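Local coordinates for protein poly-beta-hydroxybuterate polymerase (Cupriavidus necator, PDB 5T6O) that forms the catalytic domain of a class I polyhydroxybutyrate synthase, an enzyme of template-independent polymerisation that probably acts as an acyltransferase, at residues Q68-F73 / G357-K362; E102-I107 / D111-L116. The protein carries 1 engineered substitution. All coordinates share one frame; numbering follows the deposited sequence. Where two conformers were deposited one is given.

Contact 1 of 2, residues Q68-F73 / G357-K362; sequences QGHTVF and GQAGAK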
loop_
_atom_site.group_PDB
_atom_site.type_symbol
_atom_site.label_atom_id
_atom_site.label_comp_id
_atom_site.label_asym_id
_atom_site.label_seq_id
_atom_site.Cartn_x
_atom_site.Cartn_y
_atom_site.Cartn_z
ATOM N N GLN A 68 22.952 -33.296 -6.193
ATOM C CA GLN A 68 23.971 -32.730 -5.319
ATOM C C GLN A 68 24.456 -33.716 -4.265
ATOM O O GLN A 68 25.282 -33.346 -3.427
ATOM C CB GLN A 68 23.443 -31.464 -4.629
ATOM C CG GLN A 68 23.201 -30.297 -5.569
ATOM C CD GLN A 68 24.445 -29.925 -6.348
ATOM O OE1 GLN A 68 24.409 -29.809 -7.567
ATOM N NE2 GLN A 68 25.555 -29.740 -5.645
ATOM N N GLY A 69 23.960 -34.950 -4.268
ATOM C CA GLY A 69 24.469 -35.951 -3.360
ATOM C C GLY A 69 23.751 -36.079 -2.038
ATOM O O GLY A 69 24.387 -36.429 -1.037
ATOM N N HIS A 70 22.444 -35.824 -1.990
ATOM C CA HIS A 70 21.652 -36.108 -0.804
ATOM C C HIS A 70 20.658 -37.222 -1.091
ATOM O O HIS A 70 20.076 -37.284 -2.181
ATOM C CB HIS A 70 20.894 -34.866 -0.319
ATOM C CG HIS A 70 21.783 -33.710 0.011
ATOM N ND1 HIS A 70 22.123 -33.373 1.306
ATOM C CD2 HIS A 70 22.427 -32.826 -0.790
ATOM C CE1 HIS A 70 22.915 -32.318 1.289
ATOM N NE2 HIS A 70 23.113 -31.965 0.030
ATOM N N THR A 71 20.484 -38.103 -0.111
ATOM C CA THR A 71 19.349 -39.016 -0.101
ATOM C C THR A 71 18.094 -38.216 0.211
ATOM O O THR A 71 18.044 -37.513 1.226
ATOM C CB THR A 71 19.562 -40.099 0.950
ATOM O OG1 THR A 71 20.813 -40.758 0.711
ATOM C CG2 THR A 71 18.404 -41.122 0.942
ATOM N N VAL A 72 17.088 -38.299 -0.654
ATOM C CA VAL A 72 15.863 -37.521 -0.500
ATOM C C VAL A 72 14.699 -38.462 -0.223
ATOM O O VAL A 72 14.468 -39.415 -0.979
ATOM C CB VAL A 72 15.580 -36.652 -1.740
ATOM C CG1 VAL A 72 14.231 -35.936 -1.605
ATOM C CG2 VAL A 72 16.703 -35.620 -1.948
ATOM N N PHE A 73 13.967 -38.187 0.855
ATOM C CA PHE A 73 12.670 -38.785 1.145
ATOM C C PHE A 73 11.607 -37.706 1.004
ATOM O O PHE A 73 11.902 -36.515 1.163
ATOM C CB PHE A 73 12.611 -39.352 2.564
ATOM C CG PHE A 73 13.551 -40.502 2.818
ATOM C CD1 PHE A 73 13.125 -41.813 2.639
ATOM C CD2 PHE A 73 14.822 -40.275 3.318
ATOM C CE1 PHE A 73 13.971 -42.881 2.920
ATOM C CE2 PHE A 73 15.687 -41.343 3.591
ATOM C CZ PHE A 73 15.253 -42.649 3.392
ATOM N N GLY A 357 26.584 -28.368 4.515
ATOM C CA GLY A 357 27.212 -28.160 5.811
ATOM C C GLY A 357 26.454 -28.776 6.971
ATOM O O GLY A 357 27.027 -28.959 8.050
ATOM N N GLN A 358 25.177 -29.087 6.778
ATOM C CA GLN A 358 24.381 -29.750 7.799
ATOM C C GLN A 358 24.314 -31.265 7.629
ATOM O O GLN A 358 23.776 -31.944 8.506
ATOM C CB GLN A 358 22.946 -29.194 7.791
ATOM C CG GLN A 358 22.820 -27.686 7.586
ATOM C CD GLN A 358 23.334 -26.893 8.769
ATOM O OE1 GLN A 358 23.525 -27.439 9.851
ATOM N NE2 GLN A 358 23.566 -25.598 8.564
ATOM N N ALA A 359 24.811 -31.818 6.522
ATOM C CA ALA A 359 24.422 -33.172 6.133
ATOM C C ALA A 359 25.472 -34.238 6.431
ATOM O O ALA A 359 25.251 -35.411 6.107
ATOM C CB ALA A 359 24.057 -33.201 4.644
ATOM N N GLY A 360 26.587 -33.880 7.057
ATOM C CA GLY A 360 27.605 -34.859 7.388
ATOM C C GLY A 360 28.447 -35.248 6.187
ATOM O O GLY A 360 28.274 -34.755 5.072
ATOM N N ALA A 361 29.378 -36.172 6.423
ATOM C CA ALA A 361 30.333 -36.551 5.393
ATOM C C ALA A 361 29.681 -37.457 4.353
ATOM O O ALA A 361 28.648 -38.084 4.597
ATOM N N LYS A 362 30.313 -37.528 3.179
ATOM C CA LYS A 362 29.785 -38.308 2.069
ATOM C C LYS A 362 30.256 -39.751 2.159
ATOM O O LYS A 362 31.426 -40.022 2.447
ATOM C CB LYS A 362 30.198 -37.702 0.728
ATOM C CG LYS A 362 29.402 -36.448 0.343
ATOM C CD LYS A 362 29.531 -36.140 -1.142
ATOM C CE LYS A 362 28.681 -34.945 -1.533
ATOM N NZ LYS A 362 28.756 -34.650 -2.990
HETATM O O HOH W 1 28.153 -32.156 -4.809
#

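Contact 2 of 2, residues E102-I107 / D111-L116; sequences EVARDI and DKINVL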
loop_
_atom_site.group_PDB
_atom_site.type_symbol
_atom_site.label_atom_id
_atom_site.label_comp_id
_atom_site.label_asym_id
_atom_site.label_seq_id
_atom_site.Cartn_x
_atom_site.Cartn_y
_atom_site.Cartn_z
ATOM N N GLU A 102 9.934 -40.286 11.623
ATOM C CA GLU A 102 10.361 -41.521 12.274
ATOM C C GLU A 102 10.801 -42.564 11.253
ATOM O O GLU A 102 11.825 -43.238 11.437
ATOM C CB GLU A 102 9.230 -42.072 13.143
ATOM C CG GLU A 102 9.544 -43.417 13.796
ATOM C CD GLU A 102 8.343 -44.051 14.499
ATOM O OE1 GLU A 102 7.179 -43.768 14.114
ATOM O OE2 GLU A 102 8.571 -44.838 15.443
ATOM N N VAL A 103 10.044 -42.708 10.166
ATOM C CA VAL A 103 10.358 -43.746 9.188
ATOM C C VAL A 103 11.605 -43.377 8.402
ATOM O O VAL A 103 12.493 -44.215 8.192
ATOM C CB VAL A 103 9.152 -43.996 8.263
ATOM C CG1 VAL A 103 9.532 -44.998 7.170
ATOM C CG2 VAL A 103 7.947 -44.503 9.088
ATOM N N ALA A 104 11.701 -42.121 7.956
ATOM C CA ALA A 104 12.904 -41.696 7.240
ATOM C C ALA A 104 14.147 -41.832 8.113
ATOM O O ALA A 104 15.197 -42.295 7.654
ATOM C CB ALA A 104 12.742 -40.256 6.761
ATOM N N ARG A 105 14.048 -41.432 9.382
ATOM C CA ARG A 105 15.179 -41.565 10.294
ATOM C C ARG A 105 15.545 -43.031 10.510
ATOM O O ARG A 105 16.728 -43.382 10.589
ATOM C CB ARG A 105 14.836 -40.889 11.622
ATOM C CG ARG A 105 15.947 -40.872 12.637
ATOM C CD ARG A 105 15.540 -40.051 13.852
ATOM N NE ARG A 105 16.511 -40.180 14.930
ATOM C CZ ARG A 105 16.459 -41.114 15.874
ATOM N NH1 ARG A 105 17.393 -41.158 16.817
ATOM N NH2 ARG A 105 15.472 -42.003 15.877
ATOM N N ASP A 106 14.539 -43.904 10.594
ATOM C CA ASP A 106 14.808 -45.326 10.778
ATOM C C ASP A 106 15.533 -45.909 9.573
ATOM O O ASP A 106 16.526 -46.630 9.717
ATOM C CB ASP A 106 13.500 -46.077 11.016
ATOM C CG ASP A 106 13.725 -47.530 11.389
ATOM O OD1 ASP A 106 13.952 -48.363 10.484
ATOM O OD2 ASP A 106 13.671 -47.835 12.597
ATOM N N ILE A 107 15.035 -45.621 8.370
ATOM C CA ILE A 107 15.685 -46.123 7.164
ATOM C C ILE A 107 17.118 -45.624 7.077
ATOM O O ILE A 107 18.030 -46.379 6.727
ATOM C CB ILE A 107 14.881 -45.719 5.917
ATOM C CG1 ILE A 107 13.572 -46.504 5.867
ATOM C CG2 ILE A 107 15.724 -45.910 4.662
ATOM C CD1 ILE A 107 12.534 -45.875 4.977
ATOM N N ASP A 111 21.244 -40.661 13.482
ATOM C CA ASP A 111 20.642 -40.066 14.670
ATOM C C ASP A 111 19.774 -38.857 14.324
ATOM O O ASP A 111 18.759 -38.605 14.990
ATOM C CB ASP A 111 21.740 -39.677 15.658
ATOM C CG ASP A 111 21.190 -39.144 16.962
ATOM O OD1 ASP A 111 20.153 -39.668 17.424
ATOM O OD2 ASP A 111 21.788 -38.196 17.522
ATOM N N LYS A 112 20.147 -38.107 13.288
ATOM C CA LYS A 112 19.415 -36.918 12.874
ATOM C C LYS A 112 19.328 -36.864 11.356
ATOM O O LYS A 112 20.225 -37.340 10.646
ATOM C CB LYS A 112 20.079 -35.632 13.396
ATOM C CG LYS A 112 20.139 -35.537 14.922
ATOM C CD LYS A 112 20.724 -34.206 15.377
ATOM C CE LYS A 112 20.936 -34.165 16.889
ATOM N NZ LYS A 112 19.656 -34.292 17.630
ATOM N N ILE A 113 18.237 -36.266 10.868
ATOM C CA ILE A 113 18.011 -36.043 9.447
ATOM C C ILE A 113 17.806 -34.551 9.210
ATOM O O ILE A 113 17.511 -33.778 10.126
ATOM C CB ILE A 113 16.801 -36.848 8.913
ATOM C CG1 ILE A 113 15.485 -36.310 9.496
ATOM C CG2 ILE A 113 16.975 -38.342 9.211
ATOM C CD1 ILE A 113 14.234 -37.015 8.956
ATOM N N ASN A 114 17.974 -34.145 7.962
ATOM C CA ASN A 114 17.584 -32.804 7.557
ATOM C C ASN A 114 16.135 -32.832 7.104
ATOM O O ASN A 114 15.660 -33.833 6.561
ATOM C CB ASN A 114 18.489 -32.294 6.439
ATOM C CG ASN A 114 19.881 -31.979 6.937
ATOM O OD1 ASN A 114 20.049 -31.457 8.043
ATOM N ND2 ASN A 114 20.883 -32.308 6.141
ATOM N N VAL A 115 15.407 -31.747 7.368
ATOM C CA VAL A 115 14.023 -31.682 6.920
ATOM C C VAL A 115 13.780 -30.382 6.166
ATOM O O VAL A 115 14.450 -29.366 6.379
ATOM C CB VAL A 115 12.999 -31.834 8.073
ATOM C CG1 VAL A 115 13.323 -33.047 8.943
ATOM C CG2 VAL A 115 12.910 -30.565 8.894
ATOM N N LEU A 116 12.806 -30.433 5.265
ATOM C CA LEU A 116 12.392 -29.300 4.457
ATOM C C LEU A 116 10.870 -29.258 4.442
ATOM O O LEU A 116 10.208 -30.301 4.383
ATOM C CB LEU A 116 12.943 -29.397 3.016
ATOM C CG LEU A 116 12.453 -28.419 1.935
ATOM C CD1 LEU A 116 13.509 -28.304 0.826
ATOM C CD2 LEU A 116 11.098 -28.825 1.321
#

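Contact 1 of 2, residues Q68-F73 / G357-K362
The imidazole of His-70 meets Ala-359 at its edge: the methyl carbon CB lies close to the ring plane, 3.7 Å from CE1 of His-70, with ND1 on the same edge only slightly farther off. A second ring, that of His-36 in strand 34-36, also meets this imidazole, their planes inclined by about 30°, while Val-65 of helix 61-67 touches the side chain of His-70 as well. The first torsion of His-70 (chi1 -59°) sets CG opposite the carbonyl carbon and beside the backbone N, a placing that carries the ring edge to the methyl although CB itself leaves the backbone to one side of segment 357-362.

Nearer the surface the link is polar and indirect. Lys-362, fully extended beyond CG, reaches back alongside the turn at Gly-69, yet its NZ stops 3.7 Å from Gln-68 O. A water fills the step: it accepts from Lys-362 NZ at 3.1 Å and donates to Gln-68 O over a weak 3.4 Å bond. Gly-69, with positive phi, closes helix 61-67 in a Schellman motif, and NZ of Lys-362 lies 4.5 Å from Gly-69 CA. On the other segment Gly-360 likewise leaves helical geometry with positive phi, and its carbonyl O is hydrogen-bonded to His-36 ND1, which ties the turn after helix 348-358 to strand 34-36.

A worked lesson follows in how two helix endings can meet without a direct hydrogen bond. The buried part is a small methyl-to-imidazole fit, and the exposed part is a solvated lysine near the carbonyl end of helix 61-67, where the helix dipole would probably favour a positive charge. The interface is small, 130 Å² in all, and the water relays its polar half in place of a direct bond, one of its two links being weak.

Contact 2 of 2, residues E102-I107 / D111-L116
Arg-105 holds Asp-111 side-on with two nitrogens, one directed to the backbone and one to the carboxylate. Its NE donates to Asp-111 O at 2.7 Å along a nearly straight bond (170°), and NH1 reaches Asp-111 OD1 at 3.2 Å in a salt bridge that uses the anti side of the carboxylate. Both acceptors lie close to the guanidinium plane, but the carbonyl is approached from above its own plane, with NE 52° out of it. A weak bond from NH1 of Arg-105 to the same carbonyl oxygen, 3.4 Å long, adds a little to the grip. The two side chains run side by side in the same direction, their flat groups turned steeply against each other.

Behind the charged ends comes an apolar layer. Ile-113 points its CB at the helix and divides the work between its branches: CG2 lies 3.8 Å from Arg-105 CA, beside the base of the arginine, whereas CD1 approaches Ala-104 CB at 4.2 Å. The arginine (chi1 -176°) sends CG away from its backbone N and continues extended to NE, and this straight arm spans the distance from the helix to the turn.

Farther out, Pro-39 and Leu-41 pack against Ile-113, whose backbone pairs with Pro-139 and Ala-141. Lys-112 turns from the helix and bonds through NZ to His-138 O, and Asp-106 OD1 takes a hydrogen bond from Asn-371 ND2.

The contact forms the last part of a beta-alpha-beta crossover, in which helix 89-108 leads from strand 72-77 to the parallel strand 113-118 past strand 40-43. In the alpha/beta-hydrolase fold the strand in this place runs into the sharp turn known as the nucleophile elbow, here probably just before helix 120-134.

Contact 1 and contact 2 lie about 12 Å apart, centre to centre, and meet the same central sheet. Strand 72-77, part of contact 1, begins the crossover that contact 2 completes: Phe-73 presses its ring on Ala-104 and Ile-107. Asn-114 of contact 2 touches Ala-359 and Gln-358 of contact 1, so the two are directly joined. Contact 1 is mostly buried, three of its five touching residues, and contact 2 partly, two of five, with the exposed Lys-362 and Asp-111 at their outer sides. Contact 1 brings together segments distant in sequence through a methyl and a water, whereas contact 2, local in sequence, covers more surface and adds direct hydrogen bonds and a salt bridge.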